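Local coordinates for protein lipopolysaccharide heptosyltransferase 2 (PDB 1PSW) that catalyses the transfer of the second heptose from ADP-L-glycero-D-manno-heptose onto the heptosyl-Kdo2-lipid A module during assembly of the lipopolysaccharide inner core, at residues A[180-185]-A[259-264]; A[160-165]-A[255-260]. All blocks are in the same frame, centred on the assembly; numbering follows the deposited sequence.

Both contacts lie in the C-terminal of the two Rossmann-like domains expected of a GT-B glycosyltransferase, and they meet on helix 252-260. Contact 1 fastens the chain leaving this helix to strand 182-186 by backbone hydrogen bonds; contact 2 lays the segment leading into helix 164-173 over the helix itself, with aliphatic side chains alone. Ile259 and Ala260 belong to both, and the centres are about 11 Å apart. The two also touch directly, Met182 CE lying 4.2 Å from Leu258 O. Helix 164-173 precedes strand 182-186 in the chain, so the approach to that helix and the strand that follows it are both anchored to helix 252-260 and the chain just after it.

Contact 1 (A[180-185]-A[259-264]); sequences RPMIGF and IAACKA
Two bends of the Met182 side chain bring its end to Ala261: CG lies beside the backbone N (chi1 -41°), and the chain folds again at chi3, -66°. The terminal CE then comes 3.4 Å from Ala261 CB, tighter than usual van der Waals contact, and equally near Ala261 O. A long, unbranched chain of the methionine type suits this place because it can reach across to the small Ala261; in this crystal the residue is selenomethionine, with selenium (atom SE) in place of sulfur. Its backbone N and Ala261 O are bridged by one water, which accepts from the former and donates to the latter.

The backbone does the rest of the fastening. Lys263 N gives a hydrogen bond of 2.7 Å to Met182 O, while Gly184 N donates to Ala264 O at 3.0 Å, so the two chains are tied at successive points. Beside these bonds, on the face of Met182 and Gly184, Cys262 SG rests 3.7 Å from Gly184 N. Glycine suits this place because a beta-carbon there would run into the sulfur. On another side, Ile183 CD1 packs 4.0 Å from Ala264 CB, branched aliphatic against small methyl. At the more open margin, Lys263 bends at its second torsion and lays its methylenes against Pro181 CB, with CG and CE both 3.7 Å from that atom, and the amine turns away from the ring.

The contact brings together neighbouring central strands, 182-186 and 264-268, in the parallel sheet of a Rossmann-like domain. Strand 215-218 pairs with the other edge of 182-186. Helix 199-211 packs on Ile183 through Leu209, whereas helix 332-347 meets Lys263 and Ala264 through Leu343.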
ATOM      1  N   ARG A 180       4.841  21.569  16.078  1.00 27.57           N
ATOM      2  CA  ARG A 180       3.828  21.841  15.061  1.00 27.03           C
ATOM      3  C   ARG A 180       3.288  20.553  14.445  1.00 25.79           C
ATOM      4  O   ARG A 180       4.031  19.586  14.252  1.00 24.85           O
ATOM      5  CB  ARG A 180       4.390  22.781  13.973  1.00 28.70           C
ATOM      6  CG  ARG A 180       4.281  24.256  14.372  1.00 32.08           C
ATOM      7  CD  ARG A 180       5.239  25.191  13.639  1.00 34.33           C
ATOM      8  NE  ARG A 180       5.005  25.246  12.206  1.00 33.16           N
ATOM      9  CZ  ARG A 180       4.972  26.367  11.486  1.00 32.61           C
ATOM     10  NH1 ARG A 180       5.156  27.551  12.056  1.00 30.64           N
ATOM     11  NH2 ARG A 180       4.749  26.306  10.181  1.00 28.78           N
ATOM     12  N   PRO A 181       1.972  20.514  14.165  1.00 23.05           N
ATOM     13  CA  PRO A 181       1.325  19.342  13.565  1.00 22.72           C
ATOM     14  C   PRO A 181       1.902  19.070  12.180  1.00 21.40           C
ATOM     15  O   PRO A 181       2.320  19.996  11.484  1.00 21.28           O
ATOM     16  CB  PRO A 181      -0.153  19.735  13.535  1.00 22.03           C
ATOM     17  CG  PRO A 181      -0.110  21.232  13.440  1.00 23.87           C
ATOM     18  CD  PRO A 181       0.983  21.576  14.424  1.00 24.64           C
HETATM   19  N   MSE A 182       1.909  17.804  11.780  1.00 19.72           N
HETATM   20  CA  MSE A 182       2.482  17.425  10.504  1.00 20.70           C
HETATM   21  C   MSE A 182       1.511  17.007   9.416  1.00 18.33           C
HETATM   22  O   MSE A 182       0.496  16.351   9.664  1.00 17.04           O
HETATM   23  CB  MSE A 182       3.466  16.272  10.695  1.00 22.15           C
HETATM   24  CG  MSE A 182       4.339  16.402  11.922  1.00 33.84           C
HETATM   25 SE   MSE A 182       5.519  14.881  12.128  1.00 50.99          SE
HETATM   26  CE  MSE A 182       4.233  13.520  12.461  1.00 41.24           C
ATOM     27  N   ILE A 183       1.857  17.383   8.195  1.00 16.73           N
ATOM     28  CA  ILE A 183       1.089  17.003   7.023  1.00 16.04           C
ATOM     29  C   ILE A 183       2.107  16.187   6.233  1.00 16.95           C
ATOM     30  O   ILE A 183       3.262  16.595   6.093  1.00 17.96           O
ATOM     31  CB  ILE A 183       0.658  18.225   6.199  1.00 17.33           C
ATOM     32  CG1 ILE A 183      -0.297  19.105   7.028  1.00 17.67           C
ATOM     33  CG2 ILE A 183       0.003  17.758   4.903  1.00 17.46           C
ATOM     34  CD1 ILE A 183      -1.646  18.459   7.316  1.00 19.97           C
ATOM     35  N   GLY A 184       1.700  15.024   5.748  1.00 15.26           N
ATOM     36  CA  GLY A 184       2.624  14.212   4.984  1.00 14.61           C
ATOM     37  C   GLY A 184       2.328  14.256   3.494  1.00 15.34           C
ATOM     38  O   GLY A 184       1.168  14.279   3.095  1.00 13.50           O
ATOM     39  N   PHE A 185       3.380  14.299   2.676  1.00 15.31           N
ATOM     40  CA  PHE A 185       3.258  14.304   1.213  1.00 16.13           C
ATOM     41  C   PHE A 185       3.919  13.030   0.679  1.00 17.15           C
ATOM     42  O   PHE A 185       4.946  12.599   1.196  1.00 18.02           O
ATOM     43  CB  PHE A 185       4.006  15.496   0.577  1.00 15.77           C
ATOM     44  CG  PHE A 185       3.365  16.848   0.790  1.00 16.27           C
ATOM     45  CD1 PHE A 185       2.167  16.979   1.477  1.00 16.47           C
ATOM     46  CD2 PHE A 185       3.976  17.997   0.280  1.00 14.33           C
ATOM     47  CE1 PHE A 185       1.575  18.240   1.665  1.00 13.90           C
ATOM     48  CE2 PHE A 185       3.403  19.260   0.459  1.00 16.62           C
ATOM     49  CZ  PHE A 185       2.197  19.379   1.152  1.00 16.04           C
ATOM     50  N   ILE A 259       3.428   8.115   9.046  1.00 15.16           N
ATOM     51  CA  ILE A 259       2.211   8.468   8.341  1.00 16.02           C
ATOM     52  C   ILE A 259       1.063   8.529   9.361  1.00 16.68           C
ATOM     53  O   ILE A 259       0.237   9.445   9.336  1.00 16.81           O
ATOM     54  CB  ILE A 259       1.910   7.431   7.220  1.00 16.83           C
ATOM     55  CG1 ILE A 259       2.883   7.662   6.059  1.00 17.32           C
ATOM     56  CG2 ILE A 259       0.448   7.560   6.736  1.00 16.16           C
ATOM     57  CD1 ILE A 259       2.845   6.598   4.976  1.00 18.97           C
ATOM     58  N   ALA A 260       1.032   7.570  10.279  1.00 15.46           N
ATOM     59  CA  ALA A 260      -0.003   7.537  11.305  1.00 16.89           C
ATOM     60  C   ALA A 260       0.056   8.801  12.170  1.00 17.09           C
ATOM     61  O   ALA A 260      -0.966   9.266  12.661  1.00 18.48           O
ATOM     62  CB  ALA A 260       0.184   6.293  12.182  1.00 14.40           C
ATOM     63  N   ALA A 261       1.254   9.358  12.349  1.00 17.55           N
ATOM     64  CA  ALA A 261       1.431  10.556  13.171  1.00 18.53           C
ATOM     65  C   ALA A 261       1.027  11.858  12.474  1.00 17.79           C
ATOM     66  O   ALA A 261       0.963  12.905  13.107  1.00 21.47           O
ATOM     67  CB  ALA A 261       2.875  10.645  13.649  1.00 17.47           C
ATOM     68  N   CYS A 262       0.769  11.793  11.172  1.00 17.55           N
ATOM     69  CA  CYS A 262       0.370  12.975  10.404  1.00 18.23           C
ATOM     70  C   CYS A 262      -1.100  13.311  10.548  1.00 19.01           C
ATOM     71  O   CYS A 262      -1.931  12.412  10.614  1.00 19.34           O
ATOM     72  CB  CYS A 262       0.636  12.773   8.915  1.00 19.91           C
ATOM     73  SG  CYS A 262       2.396  12.666   8.465  1.00 19.21           S
ATOM     74  N   LYS A 263      -1.426  14.604  10.537  1.00 16.85           N
ATOM     75  CA  LYS A 263      -2.821  15.037  10.642  1.00 18.49           C
ATOM     76  C   LYS A 263      -3.585  14.732   9.354  1.00 18.18           C
ATOM     77  O   LYS A 263      -4.806  14.556   9.372  1.00 18.96           O
ATOM     78  CB  LYS A 263      -2.884  16.536  10.928  1.00 18.35           C
ATOM     79  CG  LYS A 263      -2.195  16.953  12.217  1.00 22.71           C
ATOM     80  CD  LYS A 263      -2.940  16.451  13.436  1.00 25.12           C
ATOM     81  CE  LYS A 263      -2.234  16.871  14.712  1.00 29.08           C
ATOM     82  NZ  LYS A 263      -3.048  16.531  15.909  1.00 31.55           N
ATOM     83  N   ALA A 264      -2.856  14.696   8.241  1.00 16.56           N
ATOM     84  CA  ALA A 264      -3.432  14.400   6.935  1.00 14.94           C
ATOM     85  C   ALA A 264      -2.315  14.049   5.970  1.00 15.54           C
ATOM     86  O   ALA A 264      -1.146  14.343   6.225  1.00 14.81           O
ATOM     87  CB  ALA A 264      -4.221  15.593   6.402  1.00 14.15           C
TER
HETATM   88  O   HOH W   1       0.832  15.662  13.479  1.00 19.80           O

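Contact 2 (A[160-165]-A[255-260]); sequences LQVSEG and AVILIA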
ATOM      1  N   LEU A 160      -4.371  -0.991   9.736  1.00 17.69           N
ATOM      2  CA  LEU A 160      -3.140  -0.936  10.515  1.00 18.10           C
ATOM      3  C   LEU A 160      -3.336  -0.079  11.758  1.00 18.40           C
ATOM      4  O   LEU A 160      -4.058   0.914  11.724  1.00 18.73           O
ATOM      5  CB  LEU A 160      -2.004  -0.348   9.670  1.00 18.97           C
ATOM      6  CG  LEU A 160      -1.559  -1.124   8.425  1.00 20.84           C
ATOM      7  CD1 LEU A 160      -0.513  -0.330   7.645  1.00 19.76           C
ATOM      8  CD2 LEU A 160      -1.005  -2.478   8.839  1.00 18.49           C
ATOM      9  N   GLN A 161      -2.683  -0.459  12.850  1.00 19.76           N
ATOM     10  CA  GLN A 161      -2.782   0.276  14.107  1.00 21.66           C
ATOM     11  C   GLN A 161      -1.372   0.682  14.535  1.00 20.56           C
ATOM     12  O   GLN A 161      -0.409  -0.040  14.287  1.00 19.10           O
ATOM     13  CB  GLN A 161      -3.422  -0.605  15.188  1.00 26.80           C
ATOM     14  CG  GLN A 161      -4.802  -1.167  14.826  1.00 36.28           C
ATOM     15  CD  GLN A 161      -5.903  -0.126  14.885  1.00 41.73           C
ATOM     16  OE1 GLN A 161      -6.142   0.475  15.934  1.00 45.72           O
ATOM     17  NE2 GLN A 161      -6.584   0.093  13.762  1.00 45.70           N
ATOM     18  N   VAL A 162      -1.269   1.847  15.169  1.00 18.58           N
ATOM     19  CA  VAL A 162       0.001   2.390  15.647  1.00 19.04           C
ATOM     20  C   VAL A 162      -0.228   3.072  17.000  1.00 18.96           C
ATOM     21  O   VAL A 162      -1.154   3.874  17.144  1.00 18.84           O
ATOM     22  CB  VAL A 162       0.580   3.431  14.643  1.00 17.51           C
ATOM     23  CG1 VAL A 162       1.796   4.120  15.243  1.00 15.28           C
ATOM     24  CG2 VAL A 162       0.948   2.757  13.324  1.00 15.93           C
ATOM     25  N   SER A 163       0.608   2.773  17.988  1.00 20.21           N
ATOM     26  CA  SER A 163       0.450   3.371  19.316  1.00 20.74           C
ATOM     27  C   SER A 163       1.099   4.747  19.432  1.00 20.84           C
ATOM     28  O   SER A 163       1.954   5.112  18.624  1.00 18.10           O
ATOM     29  CB  SER A 163       1.062   2.457  20.372  1.00 19.09           C
ATOM     30  OG  SER A 163       2.473   2.415  20.238  1.00 23.38           O
ATOM     31  N   GLU A 164       0.709   5.500  20.457  1.00 21.55           N
ATOM     32  CA  GLU A 164       1.268   6.830  20.666  1.00 23.14           C
ATOM     33  C   GLU A 164       2.754   6.747  20.973  1.00 20.96           C
ATOM     34  O   GLU A 164       3.527   7.616  20.571  1.00 19.90           O
ATOM     35  CB  GLU A 164       0.540   7.545  21.806  1.00 26.76           C
ATOM     36  CG  GLU A 164      -0.934   7.768  21.519  1.00 34.37           C
ATOM     37  CD  GLU A 164      -1.167   8.420  20.166  1.00 36.76           C
ATOM     38  OE1 GLU A 164      -0.645   9.536  19.939  1.00 39.42           O
ATOM     39  OE2 GLU A 164      -1.860   7.807  19.323  1.00 38.49           O
ATOM     40  N   GLY A 165       3.143   5.698  21.692  1.00 20.63           N
ATOM     41  CA  GLY A 165       4.539   5.512  22.039  1.00 20.76           C
ATOM     42  C   GLY A 165       5.399   5.330  20.804  1.00 21.64           C
ATOM     43  O   GLY A 165       6.508   5.877  20.714  1.00 19.81           O
ATOM     44  N   ALA A 255       7.852   4.178   8.090  1.00 15.35           N
ATOM     45  CA  ALA A 255       6.979   5.001   7.262  1.00 15.61           C
ATOM     46  C   ALA A 255       5.538   4.886   7.753  1.00 14.58           C
ATOM     47  O   ALA A 255       4.822   5.884   7.836  1.00 15.67           O
ATOM     48  CB  ALA A 255       7.075   4.569   5.796  1.00 15.55           C
ATOM     49  N   VAL A 256       5.114   3.663   8.068  1.00 14.11           N
ATOM     50  CA  VAL A 256       3.758   3.420   8.560  1.00 15.28           C
ATOM     51  C   VAL A 256       3.500   4.237   9.823  1.00 16.18           C
ATOM     52  O   VAL A 256       2.471   4.892   9.958  1.00 15.15           O
ATOM     53  CB  VAL A 256       3.548   1.938   8.903  1.00 16.25           C
ATOM     54  CG1 VAL A 256       2.277   1.775   9.712  1.00 13.87           C
ATOM     55  CG2 VAL A 256       3.466   1.113   7.609  1.00 15.14           C
ATOM     56  N   ILE A 257       4.448   4.184  10.752  1.00 15.23           N
ATOM     57  CA  ILE A 257       4.342   4.909  12.012  1.00 14.27           C
ATOM     58  C   ILE A 257       4.253   6.424  11.788  1.00 13.38           C
ATOM     59  O   ILE A 257       3.361   7.077  12.311  1.00 14.68           O
ATOM     60  CB  ILE A 257       5.556   4.588  12.933  1.00 14.36           C
ATOM     61  CG1 ILE A 257       5.520   3.107  13.343  1.00 15.72           C
ATOM     62  CG2 ILE A 257       5.527   5.492  14.162  1.00 14.26           C
ATOM     63  CD1 ILE A 257       6.833   2.578  13.906  1.00 16.70           C
ATOM     64  N   LEU A 258       5.163   6.965  10.984  1.00 13.78           N
ATOM     65  CA  LEU A 258       5.172   8.411  10.715  1.00 15.33           C
ATOM     66  C   LEU A 258       3.913   8.905   9.995  1.00 14.68           C
ATOM     67  O   LEU A 258       3.413   9.994  10.277  1.00 15.51           O
ATOM     68  CB  LEU A 258       6.422   8.795   9.919  1.00 14.89           C
ATOM     69  CG  LEU A 258       7.729   8.667  10.716  1.00 18.27           C
ATOM     70  CD1 LEU A 258       8.937   8.896   9.814  1.00 20.90           C
ATOM     71  CD2 LEU A 258       7.733   9.665  11.872  1.00 17.86           C
ATOM     72  N   ILE A 259       3.428   8.115   9.046  1.00 15.16           N
ATOM     73  CA  ILE A 259       2.211   8.468   8.341  1.00 16.02           C
ATOM     74  C   ILE A 259       1.063   8.529   9.361  1.00 16.68           C
ATOM     75  O   ILE A 259       0.237   9.445   9.336  1.00 16.81           O
ATOM     76  CB  ILE A 259       1.910   7.431   7.220  1.00 16.83           C
ATOM     77  CG1 ILE A 259       2.883   7.662   6.059  1.00 17.32           C
ATOM     78  CG2 ILE A 259       0.448   7.560   6.736  1.00 16.16           C
ATOM     79  CD1 ILE A 259       2.845   6.598   4.976  1.00 18.97           C
ATOM     80  N   ALA A 260       1.032   7.570  10.279  1.00 15.46           N
ATOM     81  CA  ALA A 260      -0.003   7.537  11.305  1.00 16.89           C
ATOM     82  C   ALA A 260       0.056   8.801  12.170  1.00 17.09           C
ATOM     83  O   ALA A 260      -0.966   9.266  12.661  1.00 18.48           O
ATOM     84  CB  ALA A 260       0.184   6.293  12.182  1.00 14.40           C
TER
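Val162 lays its branched end, CB and both methyls, against Ala260 CB on helix 252-260. Its CG2 lies 3.8 Å from Ala260 CB and 4.0 Å from Val256 CG1, while CG1 reaches 4.1 Å to Ile257 CG2. A chi1 of 172° directs CG1 to Ile257 and CG2 to Val256. The side chains of Val162 and Ile257 cross at about a right angle. Ala260 suits its place because its single methyl lets the beta-branched valine come close to the helix backbone.

Leu160 extends the apolar contact: its longer chain lets CD1 reach Val256 CG1, at 4.1 Å, from farther off, so that methyl is shared by Leu160 and Val162. Shortening Val162 to an alanine would probably open a gap above Ala260 and deprive Val256 and Ile257 of their methyl partners.

No hydrogen bond joins the two segments. The contact packs the chain entering helix 164-173 on a helix of the C-terminal Rossmann-like domain. Just beyond Val162, Ser163 is the N-cap of helix 164-173, and that helix reaches back to Ile257 through Thr170. Helix 271-278 lies against the contact too, its Ala278 touching Leu160 and its Val275 touching Val256.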